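Local coordinates for protein toxin PAU_02230 (Photorhabdus asymbiotica subsp. asymbiotica ATCC 43949, PDB 6HV6) that is a large bacterial toxin, PaTox, of which the modelled part is a mixed fold of helices and antiparallel sheet, at residues S129-K132 and K133-R136; N246-A249 and S250-N253. The protein carries 1 engineered substitution. All blocks are in the same frame, centred on the assembly; numbering follows the deposited sequence.

Interaction 1. Residues S129-K132 and K133-R136; sequences SLDK and KIER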
ATOM      1  N   SER A 129       1.394  10.578  28.662  1.00 31.54           N
ATOM      2  CA  SER A 129       1.799  10.914  27.306  1.00 32.50           C
ATOM      3  C   SER A 129       2.143   9.647  26.532  1.00 32.36           C
ATOM      4  O   SER A 129       2.376   8.579  27.107  1.00 30.09           O
ATOM      5  CB  SER A 129       3.018  11.837  27.321  1.00 30.72           C
ATOM      6  OG  SER A 129       4.129  11.122  27.806  1.00 28.39           O
ATOM      7  N   LEU A 130       2.194   9.781  25.203  1.00 33.30           N
ATOM      8  CA  LEU A 130       2.582   8.652  24.362  1.00 30.22           C
ATOM      9  C   LEU A 130       3.959   8.118  24.759  1.00 25.28           C
ATOM     10  O   LEU A 130       4.133   6.916  24.984  1.00 24.15           O
ATOM     11  CB  LEU A 130       2.567   9.073  22.887  1.00 33.49           C
ATOM     12  CG  LEU A 130       3.012   8.029  21.867  1.00 28.12           C
ATOM     13  CD1 LEU A 130       2.168   6.776  22.009  1.00 23.23           C
ATOM     14  CD2 LEU A 130       2.934   8.579  20.446  1.00 35.84           C
ATOM     15  N   ASP A 131       4.950   9.002  24.867  1.00 27.63           N
ATOM     16  CA  ASP A 131       6.291   8.544  25.236  1.00 30.72           C
ATOM     17  C   ASP A 131       6.292   7.823  26.581  1.00 27.04           C
ATOM     18  O   ASP A 131       7.042   6.860  26.773  1.00 31.00           O
ATOM     19  CB  ASP A 131       7.262   9.722  25.268  1.00 29.17           C
ATOM     20  CG  ASP A 131       7.938   9.936  23.932  1.00 38.44           C
ATOM     21  OD1 ASP A 131       8.206   8.934  23.242  1.00 40.05           O
ATOM     22  OD2 ASP A 131       8.182  11.092  23.561  1.00 40.23           O
ATOM     23  N   LYS A 132       5.489   8.295  27.534  1.00 25.06           N
ATOM     24  CA  LYS A 132       5.415   7.629  28.830  1.00 30.92           C
ATOM     25  C   LYS A 132       4.799   6.241  28.691  1.00 28.29           C
ATOM     26  O   LYS A 132       5.310   5.268  29.256  1.00 27.97           O
ATOM     27  CB  LYS A 132       4.607   8.472  29.812  1.00 29.12           C
ATOM     28  CG  LYS A 132       4.726   7.990  31.245  1.00 32.20           C
ATOM     29  CD  LYS A 132       6.185   7.827  31.615  1.00 43.72           C
ATOM     30  CE  LYS A 132       6.389   7.790  33.114  1.00 52.73           C
ATOM     31  NZ  LYS A 132       7.843   7.845  33.427  1.00 61.82           N
ATOM     32  N   LYS A 133       3.691   6.135  27.951  1.00 25.32           N
ATOM     33  CA  LYS A 133       3.100   4.826  27.662  1.00 24.12           C
ATOM     34  C   LYS A 133       4.110   3.880  27.017  1.00 23.43           C
ATOM     35  O   LYS A 133       4.165   2.692  27.348  1.00 22.45           O
ATOM     36  CB  LYS A 133       1.878   4.989  26.750  1.00 23.83           C
ATOM     37  CG  LYS A 133       0.662   5.675  27.399  1.00 20.61           C
ATOM     38  CD  LYS A 133      -0.575   5.470  26.502  1.00 21.78           C
ATOM     39  CE  LYS A 133      -1.869   5.959  27.166  1.00 29.07           C
ATOM     40  NZ  LYS A 133      -1.996   7.452  27.106  1.00 30.76           N
ATOM     41  N   ILE A 134       4.904   4.383  26.078  1.00 23.27           N
ATOM     42  CA  ILE A 134       5.919   3.545  25.449  1.00 24.57           C
ATOM     43  C   ILE A 134       6.969   3.127  26.474  1.00 28.55           C
ATOM     44  O   ILE A 134       7.361   1.961  26.533  1.00 31.14           O
ATOM     45  CB  ILE A 134       6.553   4.285  24.254  1.00 27.93           C
ATOM     46  CG1 ILE A 134       5.527   4.523  23.137  1.00 25.96           C
ATOM     47  CG2 ILE A 134       7.719   3.497  23.706  1.00 32.47           C
ATOM     48  CD1 ILE A 134       6.079   5.430  22.042  1.00 26.92           C
ATOM     49  N   GLU A 135       7.433   4.069  27.310  1.00 25.87           N
ATOM     50  CA  GLU A 135       8.387   3.717  28.361  1.00 30.67           C
ATOM     51  C   GLU A 135       7.843   2.616  29.264  1.00 27.81           C
ATOM     52  O   GLU A 135       8.578   1.698  29.641  1.00 28.33           O
ATOM     53  CB  GLU A 135       8.731   4.937  29.218  1.00 34.68           C
ATOM     54  CG  GLU A 135       9.657   5.920  28.593  1.00 48.19           C
ATOM     55  CD  GLU A 135       9.983   7.061  29.548  1.00 56.07           C
ATOM     56  OE1 GLU A 135       9.667   6.936  30.754  1.00 45.33           O
ATOM     57  OE2 GLU A 135      10.542   8.078  29.085  1.00 63.69           O
ATOM     58  N   ARG A 136       6.573   2.713  29.657  1.00 23.63           N
ATOM     59  CA  ARG A 136       5.988   1.678  30.505  1.00 26.76           C
ATOM     60  C   ARG A 136       5.874   0.356  29.750  1.00 29.06           C
ATOM     61  O   ARG A 136       6.139  -0.715  30.311  1.00 31.59           O
ATOM     62  CB  ARG A 136       4.615   2.127  31.015  1.00 26.67           C
ATOM     63  CG  ARG A 136       4.661   3.441  31.802  1.00 30.32           C
ATOM     64  CD  ARG A 136       5.492   3.285  33.081  1.00 32.96           C
ATOM     65  NE  ARG A 136       4.768   2.440  34.022  1.00 39.61           N
ATOM     66  CZ  ARG A 136       5.254   1.334  34.575  1.00 43.44           C
ATOM     67  NH1 ARG A 136       6.489   0.947  34.309  1.00 39.52           N
ATOM     68  NH2 ARG A 136       4.501   0.624  35.407  1.00 47.53           N
TER
HETATM   69  O   HOH W   1       8.785   5.343  32.835  1.00 50.86           O
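Lys132 and Glu135 meet on the outer side of the first turns of helix 130-138. They form a salt bridge whose hydrogen bond, Lys132 NZ to Glu135 OE1 at 3.4 Å, is weak. A water also bridges the pair: it accepts from Lys132 NZ at 2.7 Å and donates to Glu135 OE1. Lys132 CG lies opposite the backbone N (chi1 -168°), and the chain then bends at chi2, which carries CD and NZ along to the carboxylate.

Backbone bonds form the second group. Lys133, Ile134, Glu135 and Arg136 each donate N-H to the carbonyl four residues earlier, a regular alpha-helical pattern. Ser129 is the N-cap. Its OG accepts from Lys132 N at 3.1 Å and so occupies an N-H of the first turn.

Leu130 and Ile134 make an apolar contact. Leu130 CG lies 4.0 Å from Ile134 CD1, and the two side chains cross at a slant.

Ile134 is buried and Leu130 partly so; both touch Met154 of helix 144-176, and Ile134 also reaches Asn82 and Met86 of helix 80-93. Asp131 OD1 accepts from Asn79 N, just ahead of helix 80-93, while Arg136 pairs with Asp141 in the loop leading to helix 144-176.

Interaction 2. Residues N246-A249 and S250-N253; sequences NGNA and SKFN
Asn248 and Lys251 lie side by side and point the same way. The lysine is extended beyond CG, and Lys251 CE comes within 3.6 Å of Asn248 OD1. Lys251 NZ is 3.7 Å from Asn248 OD1, so the two run alongside without a polar bond. The amide is held from elsewhere: Asn248 ND2 donates to Glu242 O near the end of helix 235-244. The start of the lysine chain rests on the backbone, with Lys251 CB 3.3 Å from Asn248 O.

Ser250 turns back over the preceding residues. Its OG sits between the backbone N and the carbonyl carbon (chi1 73°), which aims it at Gly247 O. The modelled 2.4 Å from Ser250 OG to Gly247 O is very short, so its exact length is doubtful. The same carbonyl receives weak bonds from Ser250 N and Lys251 N.

Phe252 presents its ring edge to Ala249 O, which lies close to the ring plane, 3.7 Å from Phe252 CD2. Away from this turn the ring meets Tyr348 with planes about 40° apart, and it touches Val204 of helix 199-211.

Two i to i+3 bonds set the backbone: Lys251 N to Asn248 O at 3.1 Å and Phe252 N to Ala249 O at the same length. Both donors stand above the carbonyl planes. Such bonding is characteristic of a short 3-10 turn, here within the loop that follows helix 235-244.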
ATOM      1  N   ASN A 246     -10.162 -15.608  -8.067  1.00 77.96           N
ATOM      2  CA  ASN A 246     -10.763 -16.513  -9.055  1.00 80.56           C
ATOM      3  C   ASN A 246     -10.195 -16.322 -10.458  1.00 72.39           C
ATOM      4  O   ASN A 246     -10.862 -16.619 -11.451  1.00 74.55           O
ATOM      5  CB  ASN A 246     -12.287 -16.365  -9.085  1.00 84.09           C
ATOM      6  CG  ASN A 246     -12.939 -16.761  -7.778  1.00 85.77           C
ATOM      7  OD1 ASN A 246     -12.430 -17.617  -7.055  1.00 92.56           O
ATOM      8  ND2 ASN A 246     -14.074 -16.137  -7.468  1.00 79.67           N
ATOM      9  N   GLY A 247      -8.968 -15.825 -10.562  1.00 65.46           N
ATOM     10  CA  GLY A 247      -8.445 -15.485 -11.868  1.00 60.43           C
ATOM     11  C   GLY A 247      -9.267 -14.464 -12.621  1.00 65.30           C
ATOM     12  O   GLY A 247      -9.094 -14.327 -13.836  1.00 68.72           O
ATOM     13  N   ASN A 248     -10.183 -13.758 -11.936  1.00 56.78           N
ATOM     14  CA  ASN A 248     -10.874 -12.629 -12.554  1.00 47.34           C
ATOM     15  C   ASN A 248      -9.881 -11.676 -13.191  1.00 47.02           C
ATOM     16  O   ASN A 248     -10.090 -11.206 -14.314  1.00 47.20           O
ATOM     17  CB  ASN A 248     -11.715 -11.870 -11.525  1.00 46.78           C
ATOM     18  CG  ASN A 248     -13.095 -12.453 -11.348  1.00 48.85           C
ATOM     19  OD1 ASN A 248     -13.636 -13.079 -12.255  1.00 54.37           O
ATOM     20  ND2 ASN A 248     -13.679 -12.242 -10.175  1.00 43.89           N
ATOM     21  N   ALA A 249      -8.784 -11.386 -12.488  1.00 45.27           N
ATOM     22  CA  ALA A 249      -7.761 -10.507 -13.039  1.00 41.18           C
ATOM     23  C   ALA A 249      -7.146 -11.093 -14.297  1.00 38.98           C
ATOM     24  O   ALA A 249      -6.778 -10.346 -15.214  1.00 44.00           O
ATOM     25  CB  ALA A 249      -6.679 -10.234 -11.987  1.00 40.59           C
ATOM     26  N   SER A 250      -7.035 -12.421 -14.370  1.00 40.07           N
ATOM     27  CA  SER A 250      -6.399 -13.052 -15.514  1.00 48.87           C
ATOM     28  C   SER A 250      -7.198 -12.865 -16.798  1.00 51.92           C
ATOM     29  O   SER A 250      -6.651 -13.075 -17.890  1.00 48.24           O
ATOM     30  CB  SER A 250      -6.199 -14.544 -15.248  1.00 59.80           C
ATOM     31  OG  SER A 250      -7.436 -15.235 -15.302  1.00 63.53           O
ATOM     32  N   LYS A 251      -8.474 -12.483 -16.693  1.00 49.97           N
ATOM     33  CA  LYS A 251      -9.281 -12.251 -17.883  1.00 50.32           C
ATOM     34  C   LYS A 251      -8.760 -11.083 -18.704  1.00 48.33           C
ATOM     35  O   LYS A 251      -9.102 -10.974 -19.885  1.00 47.09           O
ATOM     36  CB  LYS A 251     -10.737 -12.014 -17.490  1.00 50.72           C
ATOM     37  CG  LYS A 251     -11.349 -13.182 -16.732  1.00 55.59           C
ATOM     38  CD  LYS A 251     -12.785 -12.914 -16.328  1.00 58.21           C
ATOM     39  CE  LYS A 251     -13.413 -14.164 -15.720  1.00 65.26           C
ATOM     40  NZ  LYS A 251     -14.888 -14.037 -15.558  1.00 66.62           N
ATOM     41  N   PHE A 252      -7.928 -10.221 -18.117  1.00 40.90           N
ATOM     42  CA  PHE A 252      -7.373  -9.086 -18.836  1.00 36.47           C
ATOM     43  C   PHE A 252      -5.995  -9.375 -19.417  1.00 38.71           C
ATOM     44  O   PHE A 252      -5.359  -8.466 -19.953  1.00 41.71           O
ATOM     45  CB  PHE A 252      -7.361  -7.853 -17.931  1.00 34.59           C
ATOM     46  CG  PHE A 252      -8.748  -7.422 -17.505  1.00 37.63           C
ATOM     47  CD1 PHE A 252      -9.536  -6.649 -18.345  1.00 42.16           C
ATOM     48  CD2 PHE A 252      -9.282  -7.837 -16.294  1.00 36.82           C
ATOM     49  CE1 PHE A 252     -10.823  -6.273 -17.972  1.00 42.86           C
ATOM     50  CE2 PHE A 252     -10.559  -7.463 -15.914  1.00 39.49           C
ATOM     51  CZ  PHE A 252     -11.334  -6.680 -16.756  1.00 40.53           C
ATOM     52  N   ASN A 253      -5.556 -10.631 -19.378  1.00 40.15           N
ATOM     53  CA  ASN A 253      -4.297 -11.027 -19.993  1.00 45.82           C
ATOM     54  C   ASN A 253      -4.426 -11.059 -21.509  1.00 54.11           C
ATOM     55  O   ASN A 253      -5.344 -11.683 -22.048  1.00 59.52           O
ATOM     56  CB  ASN A 253      -3.877 -12.408 -19.492  1.00 55.25           C
ATOM     57  CG  ASN A 253      -3.069 -12.344 -18.220  1.00 64.12           C
ATOM     58  OD1 ASN A 253      -2.070 -11.631 -18.144  1.00 69.80           O
ATOM     59  ND2 ASN A 253      -3.497 -13.090 -17.209  1.00 65.78           N
TER

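Interaction 1 comes first along the chain and closes before interaction 2 opens. Their centres are 48 Å apart, and their nearest atoms are about 39 Å apart, so they do not touch. They lie on opposite sides of the chain's centre. Interaction 1 begins helix 130-138, within the helical part that includes helices 80-93 and 144-176. Interaction 2 lies in a loop between helices 235-244 and 271-274, close to helix 199-211. Asn253 connects it to Arg283 on strand 280-286 of the six-stranded antiparallel sheet. The two contacts share no helix or strand. They are separate local elements at distant parts of one chain, an alpha-helical start and a 3-10 turn.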